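Local structure of phage integrase/site-specific recombinase (3NRW) at residues A[37-42]-A[81-86]; A[46-51]-A[56-61]. The protein probably binds DNA through this N-terminal core-binding domain, as part of a larger integrase of the site-specific recombinase type. All blocks are in the same frame, centred on the assembly; numbering follows the deposited sequence.

Contact 1 (A[37-42]-A[81-86]); sequences KHFVEW and QTLKNW
Trp86 NE1 gives its hydrogen to the carbonyl oxygen of Ala12 on helix 9-20, and the opposite end of the same indole runs into Phe39. One side chain thus ties three helices of the all-helical core-binding domain: helix 73-92 carries it, helix 26-45 receives its six-membered ring, and helix 9-20 takes its polar nitrogen. Between 37-42 and 81-86 the contact itself is wholly apolar and buried, close to the centre of the chain, and it illustrates how an aromatic cluster joins helices far apart in sequence.

The two rings form an offset edge-to-face pair, with planes at 85° and centroids 5.5 Å apart. The edge of Trp86 leads: its CZ3 lies 3.4 Å from Phe39 CD1, and CH2 of the indole follows at 3.8 Å from that same CD1. CG and CD1 of Phe39 lie at the indole's edge, near its plane, while the phenyl ring stands almost perpendicular to it. With CG anti to the backbone nitrogen (chi1 -175°), the side chain of Phe39 carries its ring toward helix 73-92. Between the two segments the nearest pair of alpha carbons is Phe39 CA and Leu83 CA, 8.3 Å apart.

Tyr62 of helix 56-67 makes another edge-to-face pair with Phe39 and also touches Leu83, while Tyr16 meets the indole of Trp86.

Leu83 completes the meeting. Its side chain crosses that of Phe39 at about a right angle, and one methyl, CD1, lies above the phenyl face on the side from which Trp86 also arrives; offset toward the rim, it comes 4.0 Å from Phe39 CD2.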
# COMPACT_ATOMS: atom_id res chain seq x y z
N LYS A 37 -3.75 -6.24 -2.39
CA LYS A 37 -3.29 -7.47 -3.03
C LYS A 37 -2.55 -7.12 -4.31
O LYS A 37 -1.54 -7.73 -4.64
CB LYS A 37 -4.47 -8.40 -3.34
CG LYS A 37 -4.06 -9.70 -4.03
CD LYS A 37 -5.28 -10.52 -4.41
CE LYS A 37 -4.90 -11.72 -5.26
NZ LYS A 37 -6.10 -12.49 -5.70
N HIS A 38 -3.04 -6.12 -5.03
CA HIS A 38 -2.41 -5.71 -6.27
C HIS A 38 -1.01 -5.18 -6.02
O HIS A 38 -0.09 -5.43 -6.80
CB HIS A 38 -3.23 -4.65 -7.00
CG HIS A 38 -4.59 -5.13 -7.41
ND1 HIS A 38 -5.73 -4.81 -6.71
CD2 HIS A 38 -4.97 -5.97 -8.39
CE1 HIS A 38 -6.76 -5.44 -7.25
NE2 HIS A 38 -6.33 -6.15 -8.27
N PHE A 39 -0.85 -4.45 -4.93
CA PHE A 39 0.45 -3.90 -4.62
C PHE A 39 1.45 -4.97 -4.19
O PHE A 39 2.60 -4.97 -4.62
CB PHE A 39 0.35 -2.84 -3.53
CG PHE A 39 1.65 -2.16 -3.26
CD1 PHE A 39 2.56 -2.70 -2.36
CD2 PHE A 39 2.01 -1.04 -3.99
CE1 PHE A 39 3.82 -2.13 -2.20
CE2 PHE A 39 3.26 -0.46 -3.83
CZ PHE A 39 4.17 -1.01 -2.94
N VAL A 40 1.01 -5.89 -3.34
CA VAL A 40 1.90 -6.94 -2.87
C VAL A 40 2.43 -7.79 -4.02
O VAL A 40 3.63 -8.06 -4.10
CB VAL A 40 1.20 -7.85 -1.83
CG1 VAL A 40 2.12 -9.01 -1.45
CG2 VAL A 40 0.87 -7.03 -0.59
N GLU A 41 1.55 -8.21 -4.93
CA GLU A 41 2.00 -9.02 -6.06
C GLU A 41 2.94 -8.22 -6.96
O GLU A 41 3.96 -8.74 -7.41
CB GLU A 41 0.80 -9.54 -6.87
CG GLU A 41 -0.27 -8.51 -7.16
CD GLU A 41 -1.40 -9.06 -8.01
OE1 GLU A 41 -1.11 -9.56 -9.12
OE2 GLU A 41 -2.57 -8.98 -7.58
N TRP A 42 2.59 -6.96 -7.21
CA TRP A 42 3.42 -6.09 -8.03
C TRP A 42 4.80 -5.89 -7.39
O TRP A 42 5.83 -6.05 -8.05
CB TRP A 42 2.74 -4.73 -8.22
CG TRP A 42 3.57 -3.70 -8.96
CD1 TRP A 42 3.64 -3.52 -10.31
CD2 TRP A 42 4.43 -2.72 -8.38
NE1 TRP A 42 4.49 -2.48 -10.61
CE2 TRP A 42 4.99 -1.97 -9.44
CE3 TRP A 42 4.78 -2.39 -7.06
CZ2 TRP A 42 5.88 -0.91 -9.22
CZ3 TRP A 42 5.68 -1.34 -6.84
CH2 TRP A 42 6.21 -0.61 -7.92
N GLN A 81 -5.75 5.62 -2.13
CA GLN A 81 -6.02 6.17 -0.80
C GLN A 81 -5.69 5.13 0.27
O GLN A 81 -5.14 5.45 1.33
CB GLN A 81 -7.48 6.60 -0.68
CG GLN A 81 -7.84 7.15 0.69
CD GLN A 81 -7.02 8.38 1.05
OE1 GLN A 81 -7.11 9.41 0.39
NE2 GLN A 81 -6.21 8.26 2.10
N THR A 82 -6.05 3.88 0.00
CA THR A 82 -5.75 2.82 0.96
C THR A 82 -4.24 2.63 0.98
O THR A 82 -3.66 2.41 2.04
CB THR A 82 -6.46 1.50 0.59
OG1 THR A 82 -7.85 1.58 0.96
CG2 THR A 82 -5.82 0.33 1.33
N LEU A 83 -3.60 2.74 -0.18
CA LEU A 83 -2.15 2.60 -0.25
C LEU A 83 -1.54 3.70 0.63
O LEU A 83 -0.62 3.46 1.41
CB LEU A 83 -1.65 2.76 -1.70
CG LEU A 83 -0.13 2.77 -1.90
CD1 LEU A 83 0.48 1.51 -1.32
CD2 LEU A 83 0.22 2.90 -3.38
N LYS A 84 -2.08 4.91 0.49
CA LYS A 84 -1.62 6.05 1.26
C LYS A 84 -1.77 5.82 2.77
O LYS A 84 -0.84 6.05 3.54
CB LYS A 84 -2.39 7.31 0.86
CG LYS A 84 -2.10 8.52 1.73
CD LYS A 84 -0.75 9.12 1.41
CE LYS A 84 -0.88 10.32 0.49
NZ LYS A 84 -1.48 11.49 1.19
N ASN A 85 -2.95 5.38 3.19
CA ASN A 85 -3.20 5.13 4.61
C ASN A 85 -2.29 4.03 5.14
O ASN A 85 -1.86 4.06 6.30
CB ASN A 85 -4.66 4.76 4.85
CG ASN A 85 -5.60 5.85 4.42
OD1 ASN A 85 -5.23 7.02 4.38
ND2 ASN A 85 -6.84 5.48 4.11
N TRP A 86 -2.01 3.06 4.29
CA TRP A 86 -1.15 1.95 4.67
C TRP A 86 0.25 2.47 4.96
O TRP A 86 0.82 2.16 6.01
CB TRP A 86 -1.13 0.92 3.54
CG TRP A 86 -0.28 -0.27 3.77
CD1 TRP A 86 -0.03 -0.91 4.95
CD2 TRP A 86 0.35 -1.06 2.75
NE1 TRP A 86 0.71 -2.06 4.73
CE2 TRP A 86 0.95 -2.17 3.38
CE3 TRP A 86 0.45 -0.93 1.36
CZ2 TRP A 86 1.64 -3.15 2.67
CZ3 TRP A 86 1.14 -1.91 0.65
CH2 TRP A 86 1.73 -3.00 1.30

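Contact 2 (A[46-51]-A[56-61]); sequences RDITAM and GWKLDE
A Schellman motif ends helix 26-45, and just at this turn Arg46 reaches over to Glu61 on helix 56-67. Asp47, with its positive phi, is the C-prime residue: its N bonds to Glu44 O, and Ile48 N bonds to Ala43 O. The chain turns sharply here and enters the loop, so the contact joins the loop after helix 26-45 to the first turns of helix 56-67, the helix that loop leads into, within the core-binding domain.

The polar half is a salt bridge, Arg46 NH2 to Glu61 OE1 at 3.1 Å, bent to 145° at the hydrogen. For the arginine the oxygen lies at the guanidinium edge, almost in its plane. For the glutamate the approach is less regular: the donor meets OE1 on the anti side, 31° out of the carboxylate plane. The arginine chain, bent at chi2 and chi3, crosses that of Glu61 at about a right angle. CG of Glu61, anti to the carbonyl carbon (chi1 -76°), lies over one face of Trp57, 3.7 Å above the ring plane and toward the rim; the bend at chi2 then turns the carboxylate.

Deeper in, Ile48 supplies the apolar half. Its CD1 meets the aliphatic part of Lys58 at CD, 4.3 Å away, and the same isoleucine packs on Trp42 and Ala43 of helix 26-45. Lys58 NZ stands 6.2 Å from Arg46 NH1, so any effect between the like charges is probably weak.

One bent bond through the anti side is a modest grip, and both Arg46 and Glu61 also touch a crystal neighbour, which may influence their torsions. The adjoining guanidinium would nevertheless probably favour the ionised carboxylate of Glu61.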
# COMPACT_ATOMS: atom_id res chain seq x y z
N ARG A 46 8.54 -7.22 -8.64
CA ARG A 46 9.55 -6.22 -8.92
C ARG A 46 10.71 -6.33 -7.94
O ARG A 46 11.53 -5.42 -7.83
CB ARG A 46 8.95 -4.81 -8.82
CG ARG A 46 7.84 -4.52 -9.82
CD ARG A 46 8.33 -4.70 -11.24
NE ARG A 46 7.97 -3.57 -12.09
CZ ARG A 46 8.48 -2.35 -11.96
NH1 ARG A 46 9.38 -2.10 -11.02
NH2 ARG A 46 8.10 -1.37 -12.77
N ASP A 47 10.77 -7.45 -7.22
CA ASP A 47 11.83 -7.73 -6.26
C ASP A 47 11.96 -6.73 -5.11
O ASP A 47 13.07 -6.45 -4.65
CB ASP A 47 13.18 -7.87 -6.96
CG ASP A 47 13.17 -8.90 -8.08
OD1 ASP A 47 12.65 -10.01 -7.86
OD2 ASP A 47 13.68 -8.59 -9.18
N ILE A 48 10.84 -6.18 -4.65
CA ILE A 48 10.86 -5.26 -3.52
C ILE A 48 10.69 -6.13 -2.27
O ILE A 48 9.58 -6.56 -1.96
CB ILE A 48 9.71 -4.24 -3.62
CG1 ILE A 48 9.95 -3.32 -4.82
CG2 ILE A 48 9.58 -3.44 -2.31
CD1 ILE A 48 8.79 -2.41 -5.17
N THR A 49 11.79 -6.39 -1.56
CA THR A 49 11.75 -7.26 -0.39
C THR A 49 11.49 -6.60 0.95
O THR A 49 11.24 -7.28 1.94
CB THR A 49 13.06 -8.07 -0.27
OG1 THR A 49 14.16 -7.16 -0.14
CG2 THR A 49 13.27 -8.94 -1.50
N ALA A 50 11.58 -5.27 1.00
CA ALA A 50 11.34 -4.52 2.23
C ALA A 50 10.61 -3.25 1.85
O ALA A 50 10.97 -2.58 0.88
CB ALA A 50 12.67 -4.19 2.91
N MSE A 51 9.58 -2.90 2.61
CA MSE A 51 8.81 -1.71 2.29
C MSE A 51 9.64 -0.43 2.34
O MSE A 51 9.34 0.53 1.63
CB MSE A 51 7.61 -1.59 3.23
CG MSE A 51 6.54 -2.65 3.00
SE MSE A 51 5.71 -2.57 1.23
CE MSE A 51 4.45 -1.11 1.55
N GLY A 56 9.50 7.60 -4.23
CA GLY A 56 8.51 8.30 -5.03
C GLY A 56 8.45 7.69 -6.43
O GLY A 56 7.37 7.57 -7.02
N TRP A 57 9.60 7.31 -6.96
CA TRP A 57 9.66 6.71 -8.28
C TRP A 57 8.90 5.39 -8.33
O TRP A 57 8.07 5.18 -9.21
CB TRP A 57 11.12 6.49 -8.72
CG TRP A 57 11.25 5.62 -9.96
CD1 TRP A 57 11.59 4.29 -10.00
CD2 TRP A 57 11.05 6.02 -11.32
NE1 TRP A 57 11.61 3.85 -11.29
CE2 TRP A 57 11.28 4.88 -12.13
CE3 TRP A 57 10.69 7.22 -11.94
CZ2 TRP A 57 11.16 4.91 -13.52
CZ3 TRP A 57 10.58 7.26 -13.33
CH2 TRP A 57 10.81 6.11 -14.10
N LYS A 58 9.17 4.51 -7.37
CA LYS A 58 8.49 3.22 -7.34
C LYS A 58 6.99 3.39 -7.15
O LYS A 58 6.20 2.67 -7.77
CB LYS A 58 9.08 2.33 -6.24
CG LYS A 58 10.56 2.04 -6.42
CD LYS A 58 11.11 1.17 -5.30
CE LYS A 58 12.62 1.03 -5.41
NZ LYS A 58 13.01 0.43 -6.72
N LEU A 59 6.59 4.34 -6.31
CA LEU A 59 5.17 4.58 -6.08
C LEU A 59 4.50 5.06 -7.37
O LEU A 59 3.36 4.67 -7.67
CB LEU A 59 4.96 5.60 -4.97
CG LEU A 59 5.32 5.13 -3.55
CD1 LEU A 59 5.15 6.28 -2.57
CD2 LEU A 59 4.44 3.96 -3.16
N ASP A 60 5.20 5.91 -8.12
CA ASP A 60 4.65 6.43 -9.38
C ASP A 60 4.55 5.29 -10.39
O ASP A 60 3.62 5.25 -11.20
CB ASP A 60 5.55 7.53 -9.94
CG ASP A 60 5.00 8.12 -11.24
OD1 ASP A 60 4.05 8.93 -11.19
OD2 ASP A 60 5.51 7.75 -12.32
N GLU A 61 5.51 4.37 -10.36
CA GLU A 61 5.49 3.23 -11.27
C GLU A 61 4.25 2.41 -10.96
O GLU A 61 3.55 1.97 -11.87
CB GLU A 61 6.74 2.37 -11.07
CG GLU A 61 8.00 2.96 -11.68
CD GLU A 61 8.13 2.69 -13.16
OE1 GLU A 61 8.59 1.59 -13.53
OE2 GLU A 61 7.75 3.57 -13.97

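The two contacts, centred 11 Å apart, are joined by two indoles. Trp42, in the 37-42 segment, takes no direct part in contact 1 but packs against both sides of contact 2: its CZ3 is 3.7 Å from Ile48 CD1, its CZ2 3.9 Å from Glu61 CB, and its CH2 3.3 Å from Lys58 O. From the other helix Trp86 CH2 reaches CE of Met51, present here as selenomethionine, at 3.3 Å. Contact 2 is local, closing a short connection, whereas contact 1 brings together helices separated by that connection and the whole of helix 56-67. Shared aromatic packing thus continues from near the centre of the chain out to a partly buried contact about 10 Å from it.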